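Local coordinates for 3,4-dihydroxy-2-butanone 4-phosphate synthase (Candida albicans, PDB 1TKS), which catalyses the conversion of D-ribulose 5-phosphate to formate and 3,4-dihydroxy-2-butanone 4-phosphate, a step in riboflavin biosynthesis, at residues 24-28 with 29-33; 100-103 with 104-107; 117-120 with 121-124; 182-185 with 186-190; 192-195 with 196-199. All blocks are in the same frame, centred on the assembly; numbering follows the deposited sequence.

Contact 1: 24-28 with 29-33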
loop_
_atom_site.group_PDB
_atom_site.type_symbol
_atom_site.label_atom_id
_atom_site.label_comp_id
_atom_site.label_asym_id
_atom_site.label_seq_id
_atom_site.Cartn_x
_atom_site.Cartn_y
_atom_site.Cartn_z
ATOM N N MET B 24 6.736 18.640 -3.204
ATOM C CA MET B 24 7.774 18.260 -4.170
ATOM C C MET B 24 9.106 18.496 -3.457
ATOM O O MET B 24 9.148 19.185 -2.435
ATOM C CB MET B 24 7.755 19.165 -5.406
ATOM C CG MET B 24 6.422 19.664 -5.853
ATOM S SD MET B 24 5.292 18.315 -6.302
ATOM C CE MET B 24 5.849 17.918 -7.900
ATOM N N ASP B 25 10.186 17.922 -3.976
ATOM C CA ASP B 25 11.509 18.124 -3.382
ATOM C C ASP B 25 11.947 19.574 -3.544
ATOM O O ASP B 25 12.420 20.201 -2.597
ATOM C CB ASP B 25 12.551 17.227 -4.048
ATOM C CG ASP B 25 12.464 15.794 -3.588
ATOM O OD1 ASP B 25 12.092 15.569 -2.420
ATOM O OD2 ASP B 25 12.789 14.894 -4.389
ATOM N N ASP B 26 11.822 20.089 -4.761
ATOM C CA ASP B 26 12.176 21.473 -5.045
ATOM C C ASP B 26 11.351 21.968 -6.227
ATOM O O ASP B 26 10.262 21.455 -6.470
ATOM C CB ASP B 26 13.691 21.629 -5.289
ATOM C CG ASP B 26 14.234 20.717 -6.381
ATOM O OD1 ASP B 26 15.452 20.443 -6.331
ATOM O OD2 ASP B 26 13.482 20.291 -7.276
ATOM N N GLU B 27 11.846 22.962 -6.952
ATOM C CA GLU B 27 11.081 23.501 -8.068
ATOM C C GLU B 27 11.182 22.746 -9.392
ATOM O O GLU B 27 10.458 23.065 -10.331
ATOM C CB GLU B 27 11.468 24.966 -8.309
ATOM C CG GLU B 27 11.357 25.863 -7.085
ATOM C CD GLU B 27 11.424 27.337 -7.440
ATOM O OE1 GLU B 27 11.940 27.667 -8.529
ATOM O OE2 GLU B 27 10.972 28.174 -6.628
ATOM N N ASP B 28 12.052 21.743 -9.473
ATOM C CA ASP B 28 12.237 21.007 -10.727
ATOM C C ASP B 28 10.974 20.384 -11.313
ATOM O O ASP B 28 10.208 19.724 -10.615
ATOM C CB ASP B 28 13.300 19.917 -10.567
ATOM C CG ASP B 28 13.908 19.514 -11.894
ATOM O OD1 ASP B 28 14.730 20.292 -12.432
ATOM O OD2 ASP B 28 13.557 18.433 -12.408
ATOM N N ARG B 29 10.772 20.590 -12.611
ATOM C CA ARG B 29 9.600 20.060 -13.292
ATOM C C ARG B 29 9.494 18.540 -13.246
ATOM O O ARG B 29 8.394 17.996 -13.321
ATOM C CB ARG B 29 9.583 20.507 -14.757
ATOM C CG ARG B 29 9.502 22.006 -14.969
ATOM C CD ARG B 29 8.116 22.542 -14.664
ATOM N NE ARG B 29 7.988 23.950 -15.031
ATOM C CZ ARG B 29 6.865 24.651 -14.922
ATOM N NH1 ARG B 29 6.837 25.927 -15.283
ATOM N NH2 ARG B 29 5.765 24.072 -14.457
ATOM N N GLU B 30 10.622 17.849 -13.118
ATOM C CA GLU B 30 10.592 16.389 -13.101
ATOM C C GLU B 30 10.299 15.758 -11.746
ATOM O O GLU B 30 10.155 14.543 -11.648
ATOM C CB GLU B 30 11.899 15.826 -13.658
ATOM C CG GLU B 30 12.128 16.180 -15.119
ATOM C CD GLU B 30 13.210 15.339 -15.766
ATOM O OE1 GLU B 30 14.399 15.538 -15.446
ATOM O OE2 GLU B 30 12.864 14.473 -16.591
ATOM N N ASN B 31 10.204 16.576 -10.703
ATOM C CA ASN B 31 9.910 16.054 -9.372
ATOM C C ASN B 31 8.548 15.369 -9.349
ATOM O O ASN B 31 7.621 15.791 -10.042
ATOM C CB ASN B 31 9.886 17.183 -8.340
ATOM C CG ASN B 31 11.265 17.712 -8.006
ATOM O OD1 ASN B 31 11.406 18.856 -7.568
ATOM N ND2 ASN B 31 12.286 16.882 -8.185
ATOM N N GLU B 32 8.434 14.322 -8.537
ATOM C CA GLU B 32 7.178 13.597 -8.383
ATOM C C GLU B 32 6.553 14.093 -7.076
ATOM O O GLU B 32 7.250 14.256 -6.071
ATOM C CB GLU B 32 7.432 12.091 -8.320
ATOM C CG GLU B 32 8.336 11.574 -9.434
ATOM C CD GLU B 32 8.368 10.063 -9.498
ATOM O OE1 GLU B 32 8.383 9.425 -8.424
ATOM O OE2 GLU B 32 8.387 9.519 -10.623
ATOM N N GLY B 33 5.243 14.329 -7.093
ATOM C CA GLY B 33 4.572 14.855 -5.915
ATOM C C GLY B 33 3.885 13.880 -4.975
ATOM O O GLY B 33 3.314 12.872 -5.395
HETATM O O HOH W 1 9.664 15.364 -5.210
HETATM O O HOH W 2 15.549 17.132 -13.725
HETATM O O HOH W 3 12.998 21.601 -14.368
#
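OD2 of Asp-28 takes two bonds at once: Glu-30 N donates to it at 3.1 Å, and water 2, which also donates to OE1 of Glu-30, reaches it at 2.7 Å. The amide comes from above the carboxylate plane, 47° out of it. With CG swung away from the backbone N (chi1 -158°), the Asp-28 carboxylate lies beside the Glu-30 side chain, both pointing the same way, and water 2 bridges the two acids. Water 3 joins Arg-29 N to the other oxygen, OD1, where its bond is weak. The Asp-28 backbone does its share: Asn-31 N donates to Asp-28 O at 3.1 Å, closing a type I beta turn from Asp-28 to Asn-31. Two residues earlier, Asp-26 OD2 accepts from Asp-28 N at 3.0 Å, forming an Asx turn. At the mouth of the loop, water 1 links Asp-25 N with Glu-32 O. There the bent Met-24 side chain lays SD 3.6 Å from Gly-33 CA and CE 3.5 Å from Asn-31 O. Asp-25 OD1 turns to His-145 NE2. Consecutive tight turns thus shape the connection between the adjacent antiparallel strands 21-24 and 34-38, a loop that carries Glu-30, which, like His-145, is a likely magnesium ligand of the active site.

Contact 2: 100-103 with 104-107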
loop_
_atom_site.group_PDB
_atom_site.type_symbol
_atom_site.label_atom_id
_atom_site.label_comp_id
_atom_site.label_asym_id
_atom_site.label_seq_id
_atom_site.Cartn_x
_atom_site.Cartn_y
_atom_site.Cartn_z
ATOM N N GLY B 100 -8.426 -3.720 9.056
ATOM C CA GLY B 100 -7.249 -2.869 9.143
ATOM C C GLY B 100 -6.918 -2.073 7.893
ATOM O O GLY B 100 -6.385 -0.968 7.978
ATOM N N ILE B 101 -7.252 -2.627 6.730
ATOM C CA ILE B 101 -6.957 -1.998 5.442
ATOM C C ILE B 101 -8.014 -0.993 4.950
ATOM O O ILE B 101 -7.747 -0.186 4.056
ATOM C CB ILE B 101 -6.726 -3.101 4.370
ATOM C CG1 ILE B 101 -6.226 -2.491 3.058
ATOM C CG2 ILE B 101 -8.011 -3.873 4.134
ATOM C CD1 ILE B 101 -4.891 -1.793 3.178
ATOM N N SER B 102 -9.209 -1.027 5.533
ATOM C CA SER B 102 -10.263 -0.103 5.116
ATOM C C SER B 102 -9.835 1.346 5.339
ATOM O O SER B 102 -8.947 1.625 6.150
ATOM C CB SER B 102 -11.556 -0.368 5.889
ATOM O OG SER B 102 -11.463 0.092 7.227
ATOM N N ALA B 103 -10.460 2.268 4.615
ATOM C CA ALA B 103 -10.130 3.678 4.772
ATOM C C ALA B 103 -10.385 4.076 6.226
ATOM O O ALA B 103 -9.590 4.789 6.834
ATOM C CB ALA B 103 -10.983 4.523 3.828
ATOM N N HIS B 104 -11.498 3.600 6.778
ATOM C CA HIS B 104 -11.858 3.901 8.164
ATOM C C HIS B 104 -10.779 3.431 9.131
ATOM O O HIS B 104 -10.366 4.172 10.023
ATOM C CB HIS B 104 -13.180 3.218 8.526
ATOM C CG HIS B 104 -13.419 3.108 10.002
ATOM N ND1 HIS B 104 -14.170 4.019 10.708
ATOM C CD2 HIS B 104 -12.971 2.205 10.907
ATOM C CE1 HIS B 104 -14.176 3.683 11.988
ATOM N NE2 HIS B 104 -13.457 2.589 12.134
ATOM N N ASP B 105 -10.337 2.189 8.954
ATOM C CA ASP B 105 -9.324 1.604 9.820
ATOM C C ASP B 105 -7.957 2.266 9.676
ATOM O O ASP B 105 -7.315 2.593 10.680
ATOM C CB ASP B 105 -9.210 0.099 9.559
ATOM C CG ASP B 105 -10.415 -0.686 10.077
ATOM O OD1 ASP B 105 -11.392 -0.063 10.541
ATOM O OD2 ASP B 105 -10.376 -1.929 10.014
ATOM N N ARG B 106 -7.500 2.469 8.443
ATOM C CA ARG B 106 -6.203 3.106 8.248
ATOM C C ARG B 106 -6.204 4.531 8.779
ATOM O O ARG B 106 -5.199 4.990 9.319
ATOM C CB ARG B 106 -5.776 3.066 6.772
ATOM C CG ARG B 106 -5.196 1.710 6.381
ATOM C CD ARG B 106 -4.345 1.755 5.126
ATOM N NE ARG B 106 -5.126 1.683 3.894
ATOM C CZ ARG B 106 -4.578 1.645 2.682
ATOM N NH1 ARG B 106 -3.256 1.678 2.557
ATOM N NH2 ARG B 106 -5.339 1.560 1.600
ATOM N N ALA B 107 -7.330 5.228 8.652
ATOM C CA ALA B 107 -7.415 6.591 9.161
ATOM C C ALA B 107 -7.367 6.567 10.689
ATOM O O ALA B 107 -6.684 7.385 11.305
ATOM C CB ALA B 107 -8.705 7.252 8.683
HETATM O O HOH W 4 -8.085 1.706 1.935
#
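Ser-102 is the N-cap of helix 103-114, its side chain meeting Asp-105, in a buried local contact where the loop after strand 91-93 turns into the helix. Ser-102 places OG between its backbone N and carbonyl carbon (chi1 74°), from where it accepts Asp-105 N at 2.9 Å. The helical ladder starts at the same residue, Arg-106 N running almost straight to Ser-102 O at 2.8 Å, and Ala-107 N continues it to Ala-103 O. Asp-105 answers by reaching back into the loop: its OD2 uses the anti lone pair to accept Gly-100 N at 2.8 Å and also takes Thr-98 N. Gly-100 has a positive phi of 81° where the chain enters this turn. Arg-106 lies alongside Ile-101, both side chains pointing the same way. CD1 of Ile-101 sits over the centre of the guanidinium, 3.4 Å above its plane, while NE makes a weak bond of 3.2 Å to Ile-101 O. That carbonyl also accepts a hydrogen bond from water 4. The water lies at the guanidinium edge, in its plane, and accepts from Arg-106 NH2 at 2.8 Å. NH1 goes to Gly-56 O of the same chain, and NH2 also to Ser-55 O of the second subunit. Among the partners found here, the buried arginine meets neutral carbonyls and a water, which probably spread its charge, with a methyl against one face; the loop which fixes the helix start also presents this arginine to the dimer partner.

Contact 3: 117-120 with 121-124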
loop_
_atom_site.group_PDB
_atom_site.type_symbol
_atom_site.label_atom_id
_atom_site.label_comp_id
_atom_site.label_asym_id
_atom_site.label_seq_id
_atom_site.Cartn_x
_atom_site.Cartn_y
_atom_site.Cartn_z
ATOM N N ASN B 117 -1.991 10.081 23.937
ATOM C CA ASN B 117 -2.464 9.129 24.933
ATOM C C ASN B 117 -2.335 7.675 24.492
ATOM O O ASN B 117 -2.524 6.763 25.297
ATOM C CB ASN B 117 -3.919 9.430 25.300
ATOM C CG ASN B 117 -4.098 10.823 25.869
ATOM O OD1 ASN B 117 -3.410 11.212 26.814
ATOM N ND2 ASN B 117 -5.025 11.583 25.298
ATOM N N SER B 118 -2.012 7.452 23.222
ATOM C CA SER B 118 -1.868 6.090 22.732
ATOM C C SER B 118 -0.713 5.383 23.414
ATOM O O SER B 118 0.308 5.995 23.734
ATOM C CB SER B 118 -1.652 6.075 21.219
ATOM O OG SER B 118 -2.825 6.481 20.546
ATOM N N LYS B 119 -0.888 4.084 23.628
ATOM C CA LYS B 119 0.121 3.260 24.275
ATOM C C LYS B 119 0.560 2.134 23.347
ATOM O O LYS B 119 -0.173 1.737 22.441
ATOM C CB LYS B 119 -0.445 2.670 25.568
ATOM C CG LYS B 119 -0.978 3.710 26.542
ATOM C CD LYS B 119 -1.499 3.055 27.809
ATOM C CE LYS B 119 -2.159 4.069 28.734
ATOM N NZ LYS B 119 -1.237 5.172 29.121
ATOM N N PRO B 120 1.769 1.597 23.570
ATOM C CA PRO B 120 2.293 0.511 22.739
ATOM C C PRO B 120 1.323 -0.657 22.588
ATOM O O PRO B 120 1.126 -1.173 21.485
ATOM C CB PRO B 120 3.571 0.103 23.473
ATOM C CG PRO B 120 4.019 1.385 24.101
ATOM C CD PRO B 120 2.727 1.954 24.630
ATOM N N GLN B 121 0.705 -1.066 23.694
ATOM C CA GLN B 121 -0.224 -2.195 23.674
ATOM C C GLN B 121 -1.538 -1.935 22.939
ATOM O O GLN B 121 -2.341 -2.848 22.762
ATOM C CB GLN B 121 -0.520 -2.673 25.105
ATOM C CG GLN B 121 -1.241 -1.672 26.009
ATOM C CD GLN B 121 -0.303 -0.709 26.728
ATOM O OE1 GLN B 121 -0.724 0.029 27.621
ATOM N NE2 GLN B 121 0.969 -0.711 26.342
ATOM N N ASP B 122 -1.747 -0.696 22.507
ATOM C CA ASP B 122 -2.964 -0.335 21.792
ATOM C C ASP B 122 -2.888 -0.756 20.327
ATOM O O ASP B 122 -3.893 -0.724 19.616
ATOM C CB ASP B 122 -3.194 1.178 21.860
ATOM C CG ASP B 122 -3.446 1.677 23.274
ATOM O OD1 ASP B 122 -3.436 2.910 23.466
ATOM O OD2 ASP B 122 -3.655 0.845 24.184
ATOM N N PHE B 123 -1.702 -1.155 19.874
ATOM C CA PHE B 123 -1.537 -1.545 18.476
ATOM C C PHE B 123 -1.206 -3.010 18.235
ATOM O O PHE B 123 -0.565 -3.673 19.056
ATOM C CB PHE B 123 -0.463 -0.681 17.805
ATOM C CG PHE B 123 -0.740 0.795 17.877
ATOM C CD1 PHE B 123 -0.433 1.518 19.027
ATOM C CD2 PHE B 123 -1.323 1.460 16.804
ATOM C CE1 PHE B 123 -0.704 2.884 19.107
ATOM C CE2 PHE B 123 -1.597 2.825 16.874
ATOM C CZ PHE B 123 -1.288 3.539 18.029
ATOM N N ILE B 124 -1.667 -3.500 17.090
ATOM C CA ILE B 124 -1.421 -4.867 16.657
ATOM C C ILE B 124 -0.343 -4.791 15.590
ATOM O O ILE B 124 -0.399 -3.942 14.695
ATOM C CB ILE B 124 -2.681 -5.505 16.034
ATOM C CG1 ILE B 124 -3.805 -5.561 17.070
ATOM C CG2 ILE B 124 -2.364 -6.909 15.530
ATOM C CD1 ILE B 124 -5.149 -5.936 16.489
#
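Asp-122 turns CG opposite its own carbonyl carbon (chi1 -64°), which carries the carboxylate back to the backbone of Lys-119. OD1 accepts Lys-119 N at 2.8 Å, the N-H arriving from well above the carboxylate plane, 62° out of it. Asp-122 N returns a bond to Lys-119 O at 2.9 Å, so the two residues are tied through both donor and acceptor of Lys-119. Gln-121 folds at both of its first torsions and comes to lie along Lys-119, OE1 only 3.1 Å from CD, while NE2 packs 3.6 Å from Pro-120 CD. One residue on, Phe-123 N donates to Pro-120 O at 3.3 Å. The Phe-123 ring turns its rim to the preceding backbone: CD1 is 3.4 Å from Lys-119 O, and CE1 meets Ser-118 CB at 3.9 Å. Beyond the segment, the ring makes an edge-to-face contact with Phe-93, and Ser-118 OG bonds to Ser-112 O on helix 103-114. Successive bonds from one residue to the third before it mark a short 3-10 turn, here leading straight into strand 123-124, which pairs antiparallel with strand 91-93.

Contact 4: 182-185 with 186-190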
loop_
_atom_site.group_PDB
_atom_site.type_symbol
_atom_site.label_atom_id
_atom_site.label_comp_id
_atom_site.label_asym_id
_atom_site.label_seq_id
_atom_site.Cartn_x
_atom_site.Cartn_y
_atom_site.Cartn_z
ATOM N N ILE B 182 0.324 20.258 -10.467
ATOM C CA ILE B 182 -0.269 21.588 -10.552
ATOM C C ILE B 182 -1.726 21.419 -10.972
ATOM O O ILE B 182 -2.626 22.045 -10.415
ATOM C CB ILE B 182 0.482 22.455 -11.590
ATOM C CG1 ILE B 182 1.897 22.739 -11.091
ATOM C CG2 ILE B 182 -0.282 23.746 -11.854
ATOM C CD1 ILE B 182 2.760 23.508 -12.069
ATOM N N GLN B 183 -1.949 20.552 -11.955
ATOM C CA GLN B 183 -3.295 20.276 -12.443
ATOM C C GLN B 183 -4.157 19.675 -11.330
ATOM O O GLN B 183 -5.311 20.065 -11.145
ATOM C CB GLN B 183 -3.221 19.314 -13.635
ATOM C CG GLN B 183 -4.379 18.340 -13.757
ATOM C CD GLN B 183 -5.710 19.028 -13.930
ATOM O OE1 GLN B 183 -5.913 19.780 -14.880
ATOM N NE2 GLN B 183 -6.632 18.770 -13.008
ATOM N N PHE B 184 -3.580 18.731 -10.590
ATOM C CA PHE B 184 -4.281 18.062 -9.496
ATOM C C PHE B 184 -4.626 19.069 -8.400
ATOM O O PHE B 184 -5.726 19.052 -7.841
ATOM C CB PHE B 184 -3.401 16.947 -8.920
ATOM C CG PHE B 184 -4.115 16.051 -7.944
ATOM C CD1 PHE B 184 -4.850 14.955 -8.392
ATOM C CD2 PHE B 184 -4.073 16.320 -6.580
ATOM C CE1 PHE B 184 -5.537 14.141 -7.492
ATOM C CE2 PHE B 184 -4.754 15.517 -5.672
ATOM C CZ PHE B 184 -5.490 14.425 -6.128
ATOM N N GLY B 185 -3.677 19.950 -8.099
ATOM C CA GLY B 185 -3.898 20.958 -7.079
ATOM C C GLY B 185 -5.036 21.899 -7.424
ATOM O O GLY B 185 -5.854 22.230 -6.567
ATOM N N LYS B 186 -5.101 22.338 -8.677
ATOM C CA LYS B 186 -6.168 23.243 -9.087
ATOM C C LYS B 186 -7.527 22.550 -9.112
ATOM O O LYS B 186 -8.533 23.129 -8.703
ATOM C CB LYS B 186 -5.860 23.840 -10.463
ATOM C CG LYS B 186 -4.660 24.777 -10.464
ATOM C CD LYS B 186 -4.437 25.407 -11.829
ATOM C CE LYS B 186 -5.594 26.314 -12.223
ATOM N NZ LYS B 186 -5.458 26.797 -13.626
ATOM N N LYS B 187 -7.556 21.306 -9.574
ATOM C CA LYS B 187 -8.807 20.565 -9.645
ATOM C C LYS B 187 -9.400 20.290 -8.266
ATOM O O LYS B 187 -10.610 20.380 -8.073
ATOM C CB LYS B 187 -8.595 19.237 -10.374
ATOM C CG LYS B 187 -9.845 18.380 -10.471
ATOM C CD LYS B 187 -9.580 17.112 -11.263
ATOM C CE LYS B 187 -10.825 16.248 -11.361
ATOM N NZ LYS B 187 -10.579 15.050 -12.210
ATOM N N HIS B 188 -8.542 19.971 -7.305
ATOM C CA HIS B 188 -9.006 19.651 -5.961
ATOM C C HIS B 188 -8.814 20.751 -4.923
ATOM O O HIS B 188 -9.162 20.570 -3.756
ATOM C CB HIS B 188 -8.318 18.369 -5.490
ATOM C CG HIS B 188 -8.580 17.194 -6.376
ATOM N ND1 HIS B 188 -9.792 16.542 -6.405
ATOM C CD2 HIS B 188 -7.799 16.581 -7.297
ATOM C CE1 HIS B 188 -9.749 15.579 -7.308
ATOM N NE2 HIS B 188 -8.552 15.582 -7.864
ATOM N N GLY B 189 -8.267 21.882 -5.348
ATOM C CA GLY B 189 -8.049 22.981 -4.428
ATOM C C GLY B 189 -7.033 22.653 -3.352
ATOM O O GLY B 189 -7.248 22.926 -2.169
ATOM N N ILE B 190 -5.919 22.059 -3.767
ATOM C CA ILE B 190 -4.853 21.695 -2.845
ATOM C C ILE B 190 -3.604 22.512 -3.153
ATOM O O ILE B 190 -3.164 22.588 -4.301
ATOM C CB ILE B 190 -4.520 20.192 -2.947
ATOM C CG1 ILE B 190 -5.759 19.371 -2.578
ATOM C CG2 ILE B 190 -3.354 19.841 -2.020
ATOM C CD1 ILE B 190 -5.585 17.864 -2.765
#
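The imidazole of His-188 leans over the ring of Phe-184, one turn earlier, at the C-terminal end of helix 178-188, which closes in a Schellman-like motif. CD2 of the histidine stands 3.2 Å above the phenyl plane, over its centre, and comes within 3.3 Å of Phe-184 CE1. The planes are inclined at 46°, so the pair is oblique, with centroids 4.2 Å apart. Phe-184 sends CG opposite its backbone N (chi1 -170°), and His-188 sends its own CG opposite the carbonyl carbon (chi1 -59°); these two settings bring the rings together across the helix turn. Ile-190, just past the helix, adds CD1 against Phe-184 CE2 at 3.8 Å. On the solvent-facing side, Gln-183 crosses Lys-187 with NE2 close to the lysine CB, while Lys-186 passes its CG near Ile-182 O. Around the aromatic pair stand Tyr-53, edge-to-face with Phe-184, and Phe-49, edge-to-face with His-188, with Ile-22 of strand 21-24 touching both Phe-184 and Ile-190. What positions all this is the backbone: Lys-186 N, Lys-187 N and His-188 N donate to the carbonyls four residues back, the last to Phe-184 O at 3.0 Å. The helix then stops at Gly-189, whose positive phi turns the chain over the helix end, so that Ile-190 O lies 3.3 Å from CA of Gly-185. The closing bond runs from Ile-190 N to Gly-185 O at 2.8 Å, in the carbonyl plane and on a lone pair.

Contact 5: 192-195 with 196-199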
loop_
_atom_site.group_PDB
_atom_site.type_symbol
_atom_site.label_atom_id
_atom_site.label_comp_id
_atom_site.label_asym_id
_atom_site.label_seq_id
_atom_site.Cartn_x
_atom_site.Cartn_y
_atom_site.Cartn_z
ATOM N N ILE B 192 0.370 23.651 -3.132
ATOM C CA ILE B 192 1.608 22.935 -3.430
ATOM C C ILE B 192 2.821 23.668 -2.870
ATOM O O ILE B 192 2.910 24.890 -2.965
ATOM C CB ILE B 192 1.798 22.797 -4.959
ATOM C CG1 ILE B 192 0.540 22.193 -5.585
ATOM C CG2 ILE B 192 3.028 21.943 -5.263
ATOM C CD1 ILE B 192 0.550 22.214 -7.094
ATOM N N ILE B 193 3.745 22.921 -2.277
ATOM C CA ILE B 193 4.972 23.500 -1.731
ATOM C C ILE B 193 6.126 22.563 -2.069
ATOM O O ILE B 193 5.911 21.474 -2.600
ATOM C CB ILE B 193 4.929 23.632 -0.179
ATOM C CG1 ILE B 193 4.688 22.262 0.463
ATOM C CG2 ILE B 193 3.842 24.610 0.244
ATOM C CD1 ILE B 193 5.003 22.216 1.948
ATOM N N ASN B 194 7.351 22.987 -1.788
ATOM C CA ASN B 194 8.491 22.115 -2.011
ATOM C C ASN B 194 9.403 22.184 -0.791
ATOM O O ASN B 194 9.379 23.164 -0.041
ATOM C CB ASN B 194 9.217 22.442 -3.337
ATOM C CG ASN B 194 9.869 23.810 -3.355
ATOM O OD1 ASN B 194 10.926 24.016 -2.762
ATOM N ND2 ASN B 194 9.243 24.755 -4.053
ATOM N N ILE B 195 10.174 21.124 -0.571
ATOM C CA ILE B 195 11.052 21.040 0.591
ATOM C C ILE B 195 12.122 22.111 0.642
ATOM O O ILE B 195 12.432 22.624 1.713
ATOM C CB ILE B 195 11.707 19.651 0.681
ATOM C CG1 ILE B 195 10.615 18.597 0.884
ATOM C CG2 ILE B 195 12.719 19.616 1.822
ATOM C CD1 ILE B 195 11.112 17.164 0.857
ATOM N N ASN B 196 12.697 22.443 -0.508
ATOM C CA ASN B 196 13.717 23.478 -0.555
ATOM C C ASN B 196 13.113 24.761 -0.007
ATOM O O ASN B 196 13.729 25.482 0.780
ATOM C CB ASN B 196 14.175 23.700 -1.993
ATOM C CG ASN B 196 15.571 23.189 -2.238
ATOM O OD1 ASN B 196 15.826 21.986 -2.188
ATOM N ND2 ASN B 196 16.493 24.106 -2.498
ATOM N N GLN B 197 11.890 25.031 -0.439
ATOM C CA GLN B 197 11.149 26.210 -0.024
ATOM C C GLN B 197 10.931 26.185 1.489
ATOM O O GLN B 197 11.035 27.211 2.162
ATOM C CB GLN B 197 9.806 26.226 -0.757
ATOM C CG GLN B 197 8.989 27.478 -0.574
ATOM C CD GLN B 197 7.541 27.283 -0.985
ATOM O OE1 GLN B 197 6.777 28.244 -1.066
ATOM N NE2 GLN B 197 7.152 26.035 -1.235
ATOM N N LEU B 198 10.641 25.000 2.021
ATOM C CA LEU B 198 10.400 24.835 3.449
ATOM C C LEU B 198 11.687 24.968 4.269
ATOM O O LEU B 198 11.682 25.554 5.352
ATOM C CB LEU B 198 9.741 23.477 3.701
ATOM C CG LEU B 198 9.235 23.199 5.117
ATOM C CD1 LEU B 198 8.287 24.312 5.551
ATOM C CD2 LEU B 198 8.530 21.847 5.150
ATOM N N VAL B 199 12.789 24.427 3.752
ATOM C CA VAL B 199 14.070 24.510 4.449
ATOM C C VAL B 199 14.511 25.966 4.557
ATOM O O VAL B 199 15.033 26.391 5.587
ATOM C CB VAL B 199 15.166 23.694 3.717
ATOM C CG1 VAL B 199 16.537 23.989 4.331
ATOM C CG2 VAL B 199 14.858 22.208 3.821
#
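The amide of Asn-194 has CB of Gln-197 above its plane, 3.5 Å from CG of Asn-194, and Gln-197 N comes in over the same side. That N-H bonds to Asn-194 OD1 at 2.7 Å, rising 38° out of the carbonyl plane, while CB of Asn-196 approaches the same oxygen at 3.4 Å. The amide of Gln-197 is inclined by only 28° to that of Asn-194, although the two side chains cross at about a right angle; Gln-197, extended beyond CG, also crosses Ile-193. Asn-194 holds its CG between backbone N and carbonyl carbon (chi1 65°), which brings OD1 forward to the first turn of the helix. This is an asparagine N-cap, made where strand 191-194, an outermost strand, within this chain, of the four-stranded mixed sheet, passes directly into helix 195-203. Leu-198 N bonds to Asn-194 O at 3.0 Å, so both oxygens of the cap residue serve the first turn, and Val-199 N follows to Ile-195 O at 2.7 Å. Ile-195 and Val-199 pack one turn apart, CG2 to CG2 at 3.9 Å. Leu-198 packs on Leu-152 and Leu-155 of helix 145-155, and Ile-195 touches His-145, a likely magnesium ligand.

How the contacts relate
All five contacts are local and follow in series; none nests in or crosses another. Contact 1 closes the loop from strand 21-24 to strand 34-38. Contact 2 starts helix 103-114, and contact 3, its nearest atoms about 8 Å away, leads from that helix into strand 123-124. Both lie across the chain's centre from contact 1. Contact 4 ends helix 178-188, and contact 5 takes the next strand, 191-194, into the last helix. These two meet contact 1 again: Met-24 pairs by backbone with Ile-193 and Ile-195, and Arg-29 packs on Ile-182. Contacts 4 and 5 also touch, Ile-192 lying against Ile-182 and joining the mixed sheet to helix 178-188.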